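Hydrolase, isochorismatase family (Pseudomonas putida KT2440, PDB 4H17) probably hydrolyses a small-molecule substrate as an isochorismatase-family enzyme with a Rossmann-like fold. Local coordinates at residues K33-G38 and G130-S135; E47-I52 and P90-L95. All blocks are in the same frame, centred on the assembly; numbering follows the deposited sequence.

Going along the chain from the N terminus, residues 33-38 come first, in the loop after strand 24-29, followed by 47-52 on helix 45-61. Segment 90-95 lies in the loop that leads into strand 99-103. Segment 130-135 spans the end of strand 125-131 and the start of helix 133-146. Interaction 1 joins the first of these segments to the last, closing a loop of 91 residues. Interaction 2 closes a shorter one nested wholly inside it, folding the 90-95 loop against helix 45-61. They touch at Phe131, whose CZ packs 3.5 Å from Ile52 CD1, which links the helix to the strand that ends at the sulfate site, and again where Lys33 meets Pro90.

Interaction 1. Residues K33-G38 and G130-S135; sequences KEYLSG and GFMSHS. With SO4 (sulfate ion), chain C.
The sulfate site at the C-terminal end of strand 125-131 is walled on one side by Tyr35, which packs on Phe131 and Met132. The Phe131-Met132 peptide is cis, a recurring feature of isochorismatase-like hydrolases beside the active-site pocket, so this sulfate, probably from the crystallisation liquor, may occupy that pocket. Phe131 CB lies over one face of the Tyr35 ring, 4.0 Å from its centroid, while the two rings are tilted at 51° to each other. Met132, a selenomethionine in this crystal, brings CG obliquely to within 3.7 Å of Tyr35 CE1, with SE placed obliquely to the ring, 5.4 Å from its centroid, a Met-aromatic contact. A bend at its last torsion (chi3 -59°) turns CE towards the anion, 3.3 Å from sulfate O4. That same oxygen lies in the plane of the tyrosine ring and accepts a hydrogen bond from Tyr35 OH at 2.7 Å. Met132 N, at the N-cap of helix 133-146, donates to sulfate O2 at 2.8 Å with an angle of 160°, and Ser135 OG donates a hydrogen bond to sulfate O3 at 2.7 Å. Asn186 of the second subunit is also hydrogen-bonded to Ser135 OG, and Ser136 and His71 supply further bonds to the anion. Behind the site, Phe131 packs between Met45 of helix 45-61 and Ala159 of strand 150-159.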
loop_
_atom_site.group_PDB
_atom_site.type_symbol
_atom_site.label_atom_id
_atom_site.label_comp_id
_atom_site.label_asym_id
_atom_site.label_seq_id
_atom_site.Cartn_x
_atom_site.Cartn_y
_atom_site.Cartn_z
ATOM N N LYS A 33 -8.553 21.262 1.228
ATOM C CA LYS A 33 -8.425 22.188 0.092
ATOM C C LYS A 33 -7.050 22.122 -0.650
ATOM O O LYS A 33 -6.956 22.500 -1.838
ATOM C CB LYS A 33 -8.735 23.626 0.521
ATOM C CG LYS A 33 -10.131 23.893 1.000
ATOM C CD LYS A 33 -10.362 25.386 1.236
ATOM C CE LYS A 33 -11.787 25.700 1.578
ATOM N NZ LYS A 33 -11.894 27.132 1.942
ATOM N N GLU A 34 -6.015 21.598 0.015
ATOM C CA GLU A 34 -4.717 21.344 -0.592
ATOM C C GLU A 34 -4.870 20.665 -1.948
ATOM O O GLU A 34 -4.157 21.007 -2.888
ATOM C CB GLU A 34 -3.880 20.462 0.335
ATOM C CG GLU A 34 -2.508 20.112 -0.211
ATOM C CD GLU A 34 -1.522 21.267 -0.258
ATOM O OE1 GLU A 34 -1.346 21.964 0.766
ATOM O OE2 GLU A 34 -0.894 21.503 -1.306
ATOM N N TYR A 35 -5.862 19.787 -2.066
ATOM C CA TYR A 35 -6.009 18.961 -3.245
ATOM C C TYR A 35 -6.755 19.633 -4.393
ATOM O O TYR A 35 -7.021 18.957 -5.423
ATOM C CB TYR A 35 -6.694 17.657 -2.875
ATOM C CG TYR A 35 -5.952 16.779 -1.908
ATOM C CD1 TYR A 35 -4.660 16.321 -2.203
ATOM C CD2 TYR A 35 -6.526 16.396 -0.685
ATOM C CE1 TYR A 35 -3.998 15.490 -1.319
ATOM C CE2 TYR A 35 -5.843 15.578 0.196
ATOM C CZ TYR A 35 -4.599 15.133 -0.119
ATOM O OH TYR A 35 -4.094 14.293 0.871
ATOM N N LEU A 36 -7.205 20.886 -4.198
ATOM C CA LEU A 36 -8.025 21.550 -5.232
ATOM C C LEU A 36 -7.193 22.459 -6.156
ATOM O O LEU A 36 -7.692 22.964 -7.176
ATOM C CB LEU A 36 -9.138 22.344 -4.557
ATOM C CG LEU A 36 -10.180 21.648 -3.678
ATOM C CD1 LEU A 36 -11.217 22.582 -3.051
ATOM C CD2 LEU A 36 -10.873 20.537 -4.433
ATOM N N SER A 37 -5.932 22.677 -5.816
ATOM C CA SER A 37 -5.071 23.543 -6.588
ATOM C C SER A 37 -3.597 23.192 -6.319
ATOM O O SER A 37 -3.313 22.396 -5.449
ATOM C CB SER A 37 -5.359 25.014 -6.252
ATOM O OG SER A 37 -4.869 25.319 -4.956
ATOM N N GLY A 38 -2.675 23.799 -7.058
ATOM C CA GLY A 38 -1.227 23.553 -6.902
ATOM C C GLY A 38 -0.743 22.177 -7.381
ATOM O O GLY A 38 -1.451 21.489 -8.093
ATOM N N GLY A 130 -11.796 9.139 0.054
ATOM C CA GLY A 130 -10.884 10.286 0.189
ATOM C C GLY A 130 -9.600 10.175 -0.606
ATOM O O GLY A 130 -9.544 9.531 -1.665
ATOM N N PHE A 131 -8.553 10.796 -0.088
ATOM C CA PHE A 131 -7.424 11.244 -0.848
ATOM C C PHE A 131 -6.123 11.088 -0.110
ATOM O O PHE A 131 -6.090 11.213 1.135
ATOM C CB PHE A 131 -7.599 12.747 -1.184
ATOM C CG PHE A 131 -8.972 13.051 -1.651
ATOM C CD1 PHE A 131 -9.386 12.653 -2.917
ATOM C CD2 PHE A 131 -9.829 13.746 -0.855
ATOM C CE1 PHE A 131 -10.693 12.846 -3.317
ATOM C CE2 PHE A 131 -11.145 14.001 -1.263
ATOM C CZ PHE A 131 -11.572 13.572 -2.522
HETATM N N MSE A 132 -5.001 10.842 -0.827
HETATM C CA MSE A 132 -4.941 10.364 -2.250
HETATM C C MSE A 132 -5.082 8.864 -2.266
HETATM O O MSE A 132 -4.692 8.176 -1.304
HETATM C CB MSE A 132 -3.586 10.739 -2.854
HETATM C CG MSE A 132 -3.369 12.238 -2.853
HETATM SE SE MSE A 132 -1.736 12.839 -3.733
HETATM C CE MSE A 132 -0.403 11.862 -2.642
ATOM N N SER A 133 -5.660 8.336 -3.325
ATOM C CA SER A 133 -5.998 6.919 -3.358
ATOM C C SER A 133 -4.760 6.054 -3.143
ATOM O O SER A 133 -4.852 5.033 -2.452
ATOM C CB SER A 133 -6.712 6.534 -4.660
ATOM O OG SER A 133 -5.975 6.847 -5.783
ATOM N N HIS A 134 -3.627 6.419 -3.733
ATOM C CA HIS A 134 -2.419 5.555 -3.728
ATOM C C HIS A 134 -1.593 5.683 -2.441
ATOM O O HIS A 134 -0.668 4.907 -2.217
ATOM C CB HIS A 134 -1.514 5.809 -4.934
ATOM C CG HIS A 134 -0.887 7.154 -4.927
ATOM N ND1 HIS A 134 -1.591 8.298 -5.212
ATOM C CD2 HIS A 134 0.361 7.559 -4.596
ATOM C CE1 HIS A 134 -0.813 9.349 -5.060
ATOM N NE2 HIS A 134 0.389 8.926 -4.731
ATOM N N SER A 135 -1.868 6.716 -1.644
ATOM C CA SER A 135 -0.994 7.088 -0.528
ATOM C C SER A 135 -1.717 6.912 0.818
ATOM O O SER A 135 -1.757 5.809 1.330
ATOM C CB SER A 135 -0.391 8.485 -0.746
ATOM O OG SER A 135 0.401 8.870 0.352
HETATM S S SO4 C . -1.741 11.758 0.926
HETATM O O1 SO4 C . -2.127 11.941 2.342
HETATM O O2 SO4 C . -2.432 10.638 0.338
HETATM O O3 SO4 C . -0.291 11.446 0.904
HETATM O O4 SO4 C . -1.886 12.993 0.135
#

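Interaction 2. Residues E47-I52 and P90-L95; sequences EAVANI and PGLEPL
Leu92 pushes its forked tip against Val49 and Ile52, which lie one turn apart on helix 45-61. Its CD1 branch meets both residues, lying 3.9 Å from Val49 CG1 and 3.8 Å from Ile52 CG2. The other branch, CD2, rests 3.7 Å from Ile52 CG2, and the leucine and isoleucine side chains cross at about a right angle. Val49 offers CG1 because that methyl stands opposite the backbone N (chi1 171°). Further out, Ala53 and Leu56 of the same helix, with Ala31, also touch Leu92, while Ile52 reaches on to Cys129 of strand 125-131 and Ala157 of strand 150-159. Within the loop, the Glu93 carboxylate turns back so that Gly91 N donates to OE2 at 3.2 Å, from above the carboxylate plane, and more weakly to OE1. Glu93 O accepts a hydrogen bond from Arg60 NH2, on the same helix 45-61. Replacing Leu92 with an alanine would probably take the two branches away from Val49 CG1 and Ile52 CG2 and open a gap between loop and helix. No hydrogen bond crosses between 47-52 and 90-95: the contact between them is wholly apolar, made by the fit of branched aliphatic groups.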
loop_
_atom_site.group_PDB
_atom_site.type_symbol
_atom_site.label_atom_id
_atom_site.label_comp_id
_atom_site.label_asym_id
_atom_site.label_seq_id
_atom_site.Cartn_x
_atom_site.Cartn_y
_atom_site.Cartn_z
ATOM N N GLU A 47 -16.328 15.242 -9.283
ATOM C CA GLU A 47 -17.199 14.111 -9.056
ATOM C C GLU A 47 -16.866 13.335 -7.817
ATOM O O GLU A 47 -17.761 12.872 -7.145
ATOM C CB GLU A 47 -17.281 13.162 -10.246
ATOM C CG GLU A 47 -18.483 12.211 -10.168
ATOM C CD GLU A 47 -19.855 12.913 -10.086
ATOM O OE1 GLU A 47 -19.961 14.121 -10.412
ATOM O OE2 GLU A 47 -20.849 12.255 -9.684
ATOM N N ALA A 48 -15.575 13.218 -7.481
ATOM C CA ALA A 48 -15.218 12.565 -6.220
ATOM C C ALA A 48 -15.781 13.303 -5.016
ATOM O O ALA A 48 -16.362 12.661 -4.116
ATOM C CB ALA A 48 -13.728 12.422 -6.067
ATOM N N VAL A 49 -15.676 14.624 -4.998
ATOM C CA VAL A 49 -16.241 15.424 -3.911
ATOM C C VAL A 49 -17.763 15.321 -3.870
ATOM O O VAL A 49 -18.332 15.166 -2.812
ATOM C CB VAL A 49 -15.809 16.906 -4.005
ATOM C CG1 VAL A 49 -16.554 17.807 -3.025
ATOM C CG2 VAL A 49 -14.319 17.031 -3.783
ATOM N N ALA A 50 -18.412 15.359 -5.034
ATOM C CA ALA A 50 -19.862 15.199 -5.061
ATOM C C ALA A 50 -20.249 13.838 -4.459
ATOM O O ALA A 50 -21.249 13.731 -3.745
ATOM C CB ALA A 50 -20.382 15.341 -6.487
ATOM N N ASN A 51 -19.444 12.801 -4.712
ATOM C CA ASN A 51 -19.736 11.471 -4.149
ATOM C C ASN A 51 -19.479 11.359 -2.650
ATOM O O ASN A 51 -20.262 10.740 -1.950
ATOM C CB ASN A 51 -19.073 10.358 -4.941
ATOM C CG ASN A 51 -19.802 10.052 -6.229
ATOM O OD1 ASN A 51 -21.041 10.091 -6.297
ATOM N ND2 ASN A 51 -19.056 9.709 -7.267
ATOM N N ILE A 52 -18.445 12.040 -2.148
ATOM C CA ILE A 52 -18.227 12.084 -0.704
ATOM C C ILE A 52 -19.458 12.769 -0.056
ATOM O O ILE A 52 -19.985 12.342 0.966
ATOM C CB ILE A 52 -16.877 12.756 -0.338
ATOM C CG1 ILE A 52 -15.722 11.906 -0.840
ATOM C CG2 ILE A 52 -16.820 12.923 1.168
ATOM C CD1 ILE A 52 -14.359 12.526 -0.715
ATOM N N PRO A 90 -15.167 22.622 0.743
ATOM C CA PRO A 90 -16.542 23.068 0.970
ATOM C C PRO A 90 -17.594 21.985 0.742
ATOM O O PRO A 90 -17.549 21.252 -0.290
ATOM C CB PRO A 90 -16.692 24.228 -0.015
ATOM C CG PRO A 90 -15.284 24.721 -0.187
ATOM C CD PRO A 90 -14.443 23.491 -0.190
ATOM N N GLY A 91 -18.466 21.849 1.736
ATOM C CA GLY A 91 -19.516 20.866 1.749
ATOM C C GLY A 91 -19.156 19.579 2.470
ATOM O O GLY A 91 -20.046 18.767 2.756
ATOM N N LEU A 92 -17.865 19.388 2.750
ATOM C CA LEU A 92 -17.400 18.170 3.367
ATOM C C LEU A 92 -16.968 18.407 4.812
ATOM O O LEU A 92 -16.224 17.594 5.394
ATOM C CB LEU A 92 -16.282 17.528 2.528
ATOM C CG LEU A 92 -16.609 17.226 1.063
ATOM C CD1 LEU A 92 -15.487 16.432 0.414
ATOM C CD2 LEU A 92 -17.936 16.489 0.942
ATOM N N GLU A 93 -17.413 19.528 5.382
ATOM C CA GLU A 93 -17.143 19.844 6.773
ATOM C C GLU A 93 -17.851 18.866 7.740
ATOM O O GLU A 93 -18.992 18.459 7.492
ATOM C CB GLU A 93 -17.573 21.272 7.129
ATOM C CG GLU A 93 -17.047 22.353 6.185
ATOM C CD GLU A 93 -17.895 22.608 4.950
ATOM O OE1 GLU A 93 -18.879 21.883 4.691
ATOM O OE2 GLU A 93 -17.553 23.573 4.227
ATOM N N PRO A 94 -17.213 18.560 8.886
ATOM C CA PRO A 94 -17.883 17.789 9.944
ATOM C C PRO A 94 -19.022 18.538 10.600
ATOM O O PRO A 94 -19.031 19.802 10.619
ATOM C CB PRO A 94 -16.815 17.570 10.981
ATOM C CG PRO A 94 -15.519 17.795 10.309
ATOM C CD PRO A 94 -15.787 18.763 9.181
ATOM N N LEU A 95 -19.985 17.771 11.085
ATOM C CA LEU A 95 -21.032 18.261 11.974
ATOM C C LEU A 95 -20.866 17.753 13.424
ATOM O O LEU A 95 -20.130 16.789 13.712
ATOM C CB LEU A 95 -22.380 17.819 11.460
ATOM C CG LEU A 95 -22.786 18.329 10.090
ATOM C CD1 LEU A 95 -24.099 17.663 9.680
ATOM C CD2 LEU A 95 -22.875 19.856 10.062
#